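Local coordinates for carbonic anhydrase (Trichomonas vaginalis, PDB 6Y04), which probably catalyses the reversible hydration of carbon dioxide to hydrogencarbonate, using one zinc ion bound in each subunit, at residues A[70-74]-A[75-79]; A[116-120]-A[121-125]; A[40-43]-A[44-48]. All coordinates share one frame; numbering follows the deposited sequence.

Interaction 1 of 3, residues A[70-74]-A[75-79]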
# COMPACT_ATOMS: atom_id res chain seq x y z
N THR A 70 11.33 -12.79 5.37
CA THR A 70 10.46 -13.77 6.00
C THR A 70 10.22 -13.40 7.47
O THR A 70 9.63 -14.18 8.22
CB THR A 70 10.92 -15.22 5.79
OG1 THR A 70 12.06 -15.46 6.61
CG2 THR A 70 11.20 -15.56 4.34
N GLY A 71 10.68 -12.21 7.87
CA GLY A 71 10.29 -11.59 9.13
C GLY A 71 9.02 -10.77 8.96
O GLY A 71 8.06 -11.21 8.33
N LEU A 72 9.03 -9.55 9.52
CA LEU A 72 7.89 -8.64 9.45
C LEU A 72 8.25 -7.42 8.61
O LEU A 72 9.41 -7.02 8.54
CB LEU A 72 7.48 -8.23 10.86
CG LEU A 72 6.95 -9.35 11.76
CD1 LEU A 72 6.69 -8.83 13.16
CD2 LEU A 72 5.68 -9.96 11.18
N SER A 73 7.23 -6.85 7.97
CA SER A 73 7.30 -5.61 7.22
C SER A 73 5.90 -5.03 7.19
O SER A 73 4.96 -5.69 7.64
CB SER A 73 7.82 -5.85 5.82
OG SER A 73 6.95 -6.70 5.10
N ASP A 74 5.75 -3.81 6.66
CA ASP A 74 4.44 -3.19 6.46
C ASP A 74 3.53 -4.16 5.69
O ASP A 74 2.39 -4.38 6.09
CB ASP A 74 4.54 -1.85 5.72
CG ASP A 74 5.24 -0.72 6.46
OD1 ASP A 74 5.23 -0.73 7.70
OD2 ASP A 74 5.79 0.16 5.79
N ILE A 75 4.06 -4.73 4.60
CA ILE A 75 3.26 -5.55 3.70
C ILE A 75 2.86 -6.84 4.42
O ILE A 75 1.69 -7.22 4.42
CB ILE A 75 3.96 -5.80 2.35
CG1 ILE A 75 4.02 -4.53 1.51
CG2 ILE A 75 3.26 -6.92 1.58
CD1 ILE A 75 4.66 -4.71 0.15
N VAL A 76 3.84 -7.48 5.06
CA VAL A 76 3.60 -8.74 5.75
C VAL A 76 2.54 -8.56 6.83
O VAL A 76 1.59 -9.34 6.89
CB VAL A 76 4.92 -9.35 6.27
CG1 VAL A 76 4.67 -10.37 7.36
CG2 VAL A 76 5.72 -9.98 5.13
N VAL A 77 2.69 -7.53 7.67
CA VAL A 77 1.75 -7.27 8.76
C VAL A 77 0.34 -7.09 8.20
O VAL A 77 -0.63 -7.60 8.77
CB VAL A 77 2.19 -6.06 9.60
CG1 VAL A 77 1.11 -5.57 10.56
CG2 VAL A 77 3.48 -6.35 10.35
N SER A 78 0.23 -6.37 7.08
CA SER A 78 -1.03 -6.16 6.38
C SER A 78 -1.67 -7.49 6.01
O SER A 78 -2.89 -7.65 6.12
CB SER A 78 -0.84 -5.29 5.16
OG SER A 78 -0.41 -3.99 5.53
N LEU A 79 -0.85 -8.46 5.59
CA LEU A 79 -1.34 -9.77 5.22
C LEU A 79 -1.81 -10.56 6.45
O LEU A 79 -2.81 -11.27 6.38
CB LEU A 79 -0.26 -10.52 4.43
CG LEU A 79 0.02 -9.93 3.05
CD1 LEU A 79 1.24 -10.56 2.41
CD2 LEU A 79 -1.20 -10.05 2.15

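Interaction 2 of 3, residues A[116-120]-A[121-125]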
# COMPACT_ATOMS: atom_id res chain seq x y z
N SER A 116 19.45 17.08 -2.79
CA SER A 116 18.40 17.68 -1.98
C SER A 116 18.94 18.11 -0.62
O SER A 116 18.18 18.57 0.23
CB SER A 116 17.21 16.75 -1.86
OG SER A 116 16.76 16.32 -3.14
N GLY A 117 20.26 18.00 -0.44
CA GLY A 117 20.91 18.53 0.75
C GLY A 117 20.81 17.56 1.92
O GLY A 117 20.92 17.97 3.08
N ILE A 118 20.60 16.28 1.61
CA ILE A 118 20.61 15.23 2.62
C ILE A 118 22.07 14.97 2.99
O ILE A 118 22.91 14.89 2.11
CB ILE A 118 19.91 13.96 2.10
CG1 ILE A 118 18.45 14.20 1.68
CG2 ILE A 118 20.05 12.79 3.08
CD1 ILE A 118 17.54 14.71 2.78
N LYS A 119 22.34 14.85 4.30
CA LYS A 119 23.69 14.63 4.79
C LYS A 119 24.26 13.34 4.22
O LYS A 119 23.63 12.28 4.29
CB LYS A 119 23.70 14.69 6.32
CG LYS A 119 23.63 16.12 6.87
CD LYS A 119 22.72 16.33 8.06
CE LYS A 119 22.18 17.74 8.11
NZ LYS A 119 21.61 18.06 9.44
N PRO A 120 25.47 13.39 3.60
CA PRO A 120 26.13 12.20 3.07
C PRO A 120 26.25 11.08 4.10
O PRO A 120 26.15 9.89 3.76
CB PRO A 120 27.51 12.73 2.67
CG PRO A 120 27.29 14.18 2.34
CD PRO A 120 26.23 14.63 3.32
N GLU A 121 26.45 11.46 5.37
CA GLU A 121 26.66 10.51 6.44
C GLU A 121 25.38 9.70 6.65
O GLU A 121 25.43 8.50 6.92
CB GLU A 121 27.07 11.25 7.71
CG GLU A 121 28.18 10.55 8.46
CD GLU A 121 28.35 10.98 9.91
OE1 GLU A 121 28.09 12.17 10.22
OE2 GLU A 121 28.74 10.12 10.74
N ASP A 122 24.23 10.38 6.51
CA ASP A 122 22.92 9.77 6.64
C ASP A 122 22.66 8.80 5.49
O ASP A 122 22.06 7.75 5.69
CB ASP A 122 21.84 10.84 6.80
CG ASP A 122 21.79 11.45 8.19
OD1 ASP A 122 22.12 10.72 9.14
OD2 ASP A 122 21.43 12.64 8.32
N ILE A 123 23.13 9.17 4.29
CA ILE A 123 22.96 8.35 3.10
C ILE A 123 23.74 7.04 3.25
O ILE A 123 23.27 5.97 2.85
CB ILE A 123 23.36 9.13 1.83
CG1 ILE A 123 22.42 10.32 1.59
CG2 ILE A 123 23.45 8.21 0.63
CD1 ILE A 123 22.73 11.12 0.34
N GLU A 124 24.95 7.13 3.82
CA GLU A 124 25.79 5.96 4.01
C GLU A 124 25.20 5.05 5.09
O GLU A 124 25.28 3.83 4.99
CB GLU A 124 27.25 6.37 4.28
CG GLU A 124 28.24 5.23 4.11
CD GLU A 124 28.43 4.71 2.69
OE1 GLU A 124 28.79 5.51 1.80
OE2 GLU A 124 28.22 3.49 2.46
N LYS A 125 24.60 5.66 6.11
CA LYS A 125 24.06 4.92 7.24
C LYS A 125 22.96 3.97 6.75
O LYS A 125 22.88 2.83 7.21
CB LYS A 125 23.56 5.89 8.31
CG LYS A 125 23.41 5.32 9.71
CD LYS A 125 23.18 6.40 10.78
CE LYS A 125 22.53 5.89 12.05
NZ LYS A 125 21.07 5.69 11.89
O HOH W 1 20.05 13.94 6.45

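Interaction 3 of 3, residues A[40-43]-A[44-48]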
# COMPACT_ATOMS: atom_id res chain seq x y z
N THR A 40 1.46 5.25 -10.22
CA THR A 40 0.39 6.21 -10.49
C THR A 40 -0.64 5.65 -11.48
O THR A 40 -1.80 6.03 -11.42
CB THR A 40 0.95 7.55 -10.96
OG1 THR A 40 -0.12 8.49 -10.81
CG2 THR A 40 1.44 7.55 -12.40
N ARG A 41 -0.20 4.75 -12.36
CA ARG A 41 -1.00 4.28 -13.48
C ARG A 41 -1.99 3.20 -13.05
O ARG A 41 -2.92 2.88 -13.80
CB ARG A 41 -0.08 3.76 -14.60
CG ARG A 41 0.65 4.86 -15.36
CD ARG A 41 1.75 4.35 -16.27
NE ARG A 41 2.79 3.72 -15.49
CZ ARG A 41 3.92 3.23 -15.98
NH1 ARG A 41 4.16 3.30 -17.28
NH2 ARG A 41 4.80 2.67 -15.17
N LEU A 42 -1.79 2.63 -11.84
CA LEU A 42 -2.63 1.55 -11.35
C LEU A 42 -3.78 2.10 -10.51
O LEU A 42 -4.73 1.37 -10.24
CB LEU A 42 -1.79 0.54 -10.57
CG LEU A 42 -0.63 -0.09 -11.35
CD1 LEU A 42 0.18 -1.03 -10.46
CD2 LEU A 42 -1.13 -0.81 -12.59
N VAL A 43 -3.70 3.38 -10.13
CA VAL A 43 -4.72 4.04 -9.33
C VAL A 43 -6.00 4.19 -10.15
O VAL A 43 -5.97 4.78 -11.23
CB VAL A 43 -4.22 5.42 -8.82
CG1 VAL A 43 -5.30 6.20 -8.08
CG2 VAL A 43 -2.95 5.30 -7.99
N ASN A 44 -7.11 3.67 -9.62
CA ASN A 44 -8.39 3.63 -10.31
C ASN A 44 -8.26 2.89 -11.63
O ASN A 44 -8.77 3.34 -12.66
CB ASN A 44 -8.99 5.02 -10.52
CG ASN A 44 -9.55 5.62 -9.25
OD1 ASN A 44 -9.99 4.91 -8.35
ND2 ASN A 44 -9.55 6.94 -9.19
N PHE A 45 -7.58 1.75 -11.59
CA PHE A 45 -7.27 1.01 -12.80
C PHE A 45 -7.13 -0.47 -12.50
O PHE A 45 -7.87 -1.28 -13.03
CB PHE A 45 -6.00 1.59 -13.45
CG PHE A 45 -5.73 1.07 -14.83
CD1 PHE A 45 -6.57 1.40 -15.89
CD2 PHE A 45 -4.64 0.24 -15.07
CE1 PHE A 45 -6.32 0.92 -17.17
CE2 PHE A 45 -4.39 -0.23 -16.35
CZ PHE A 45 -5.23 0.11 -17.40
N ALA A 46 -6.19 -0.80 -11.61
CA ALA A 46 -5.80 -2.18 -11.34
C ALA A 46 -6.99 -3.01 -10.86
O ALA A 46 -7.13 -4.17 -11.27
CB ALA A 46 -4.66 -2.18 -10.35
N GLU A 47 -7.84 -2.42 -10.01
CA GLU A 47 -8.94 -3.14 -9.41
C GLU A 47 -9.99 -3.46 -10.47
O GLU A 47 -10.52 -4.57 -10.50
CB GLU A 47 -9.57 -2.33 -8.27
CG GLU A 47 -8.65 -2.11 -7.09
CD GLU A 47 -7.71 -0.91 -7.16
OE1 GLU A 47 -7.74 -0.16 -8.19
OE2 GLU A 47 -6.96 -0.71 -6.18
N ASP A 48 -10.26 -2.48 -11.34
CA ASP A 48 -11.22 -2.70 -12.41
C ASP A 48 -10.68 -3.78 -13.34
O ASP A 48 -11.44 -4.59 -13.86
CB ASP A 48 -11.53 -1.42 -13.19
CG ASP A 48 -12.23 -0.32 -12.40
OD1 ASP A 48 -12.72 -0.59 -11.29
OD2 ASP A 48 -12.26 0.81 -12.92
O HOH W 2 -4.70 0.19 -7.99

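Interaction 1 of 3, residues A[70-74]-A[75-79]
Ser73 and Val76 make the tight part of this helix start. The Ser73 hydroxyl sits between its own backbone N and carbonyl carbon (chi1 62°), which points OG forward to the first turn of the helix, where Ser73 OG accepts from Val76 N at 3.2 Å in a nearly straight bond. The Val76 branch CG2 lies alongside the same oxygen, 3.5 Å from Ser73 OG. Ser73 O takes the amide N of Val77 at 2.9 Å, and Val77 CG2 leans against that carbonyl. One residue on, Asp74 O is gripped twice, by Ser78 N and by Ser78 OG (2.9 Å), which arrive from opposite faces of the carbonyl plane. Ser78 OG in turn receives Ala63 N of the second subunit.

Packing is looser on the partly exposed Leu72 side. Leu72 crosses Val76 at about a right angle, with Leu72 CD2 4.0 Å from Val76 CG1, and only grazes Val77. Asp74 turns its carboxylate from the helix to the second subunit: OD2 accepts from Ile75 N of the second subunit and OD1 from Trp133 NE1 of the same subunit. The whole is a serine N-cap opening helix 74-85, set here at the dimer interface of a beta-class carbonic anhydrase.

Interaction 2 of 3, residues A[116-120]-A[121-125]
Ile118 and Ile123 meet across the start of helix 120-134, their side chains crossing at about a right angle. The beta branch of Ile118 does the touching: Ile118 CG2, placed anti to the backbone N, comes to 3.7 Å from Ile123 CG1, while the CG1-CD1 arm leads away from residues 121-125. Ile123 sends CG1 back toward the preceding loop (chi1 -65°), so that Ile123 CG1 also lies 3.5 Å from Lys119 O. Both isoleucines rest on Met113 of helix 106-115, which joins the pair to the preceding helix, and Ile118 also packs on Pro155 of the second subunit.

Lys119 and Asp122 are arranged quite differently. They run side by side and point the same way, with OD2 of Asp122 resting 3.7 Å from CB of Lys119. Their charged ends do not meet, Lys119 NZ and Asp122 OD2 being 5.5 Å apart, so any attraction is probably modest. A water does the joining instead: it donates to Asp122 OD2 at 2.7 Å and accepts from Lys119 N, tying the carboxylate to the amide just ahead of the helix.

Pro120, which has no amide hydrogen to offer, opens the first turn. Behind it, Lys119 O accepts Ile123 N in the carbonyl plane and Asp122 N weakly, and Pro120 O accepts Glu124 N at 3.0 Å. Gly117, with positive phi, ends helix 106-115 in a Schellman motif. With Lys119 as N-cap, the Ile118-Ile123 pair spans the positions of a hydrophobic staple, and the water between Asp122 and Lys119 N stands in for one half of a capping box.

Interaction 3 of 3, residues A[40-43]-A[44-48]
Phe45 folds back over the turn that precedes it, and each stage of its side chain meets something different. Phe45 CB lies 3.4 Å from Arg41 O and almost as near to Leu42 O. With CG anti to the backbone N (chi1 -170°), the ring is carried past the Arg41 carbonyl, which approaches it obliquely. Phe45 CG and CD2 both keep close to that oxygen, Phe45 CD2 lying 3.4 Å from Arg41 O. Phe45 CD2 also lies 4.4 Å from Leu42 CD2, a loose apolar contact. Beyond this the ring takes part in a cation-pi interaction with Arg54 of the second subunit, whose NE also donates to Arg41 O.

In the turn itself, Leu42 O accepts Ala46 N at 3.0 Å in a nearly straight bond. Leu42 CB packs 4.0 Å from Ala46 CB. The same carbonyl receives a water that also donates weakly to Glu47 OE2. Asn44 takes up left-handed backbone angles (58°/45°), helping the chain to reverse before helix 46-49.

Leu42 touches the zinc ligand Cys37, and Arg41 makes a salt bridge with Asp39. Zinc is held in this structure by Cys37, His96 and Cys99. The pairing of Asp39 with Arg41 is therefore consistent with the Asp-Arg dyad of open-form beta-carbonic anhydrases, in which the aspartate is kept off the metal and a coordination position can serve a water.

In the fold
Along the chain the order is interaction 3, interaction 1, interaction 2, and each spans the start of a helix: 46-49, 74-85 and 120-134. Interactions 1 and 3 are buried, each about 12 Å from the chain's centre and on opposite sides of it, with their own centres 23 Å apart. Both touch strand 57-61, outermost in the sheet within this chain. Interaction 3 borders the zinc site, whereas interaction 2 lies out at the surface, with its centre 34 Å from that of interaction 3 and 27 Å from that of interaction 1. None touches another, yet all three reach the second subunit, so these separate helix starts all contribute to the dimer's interface.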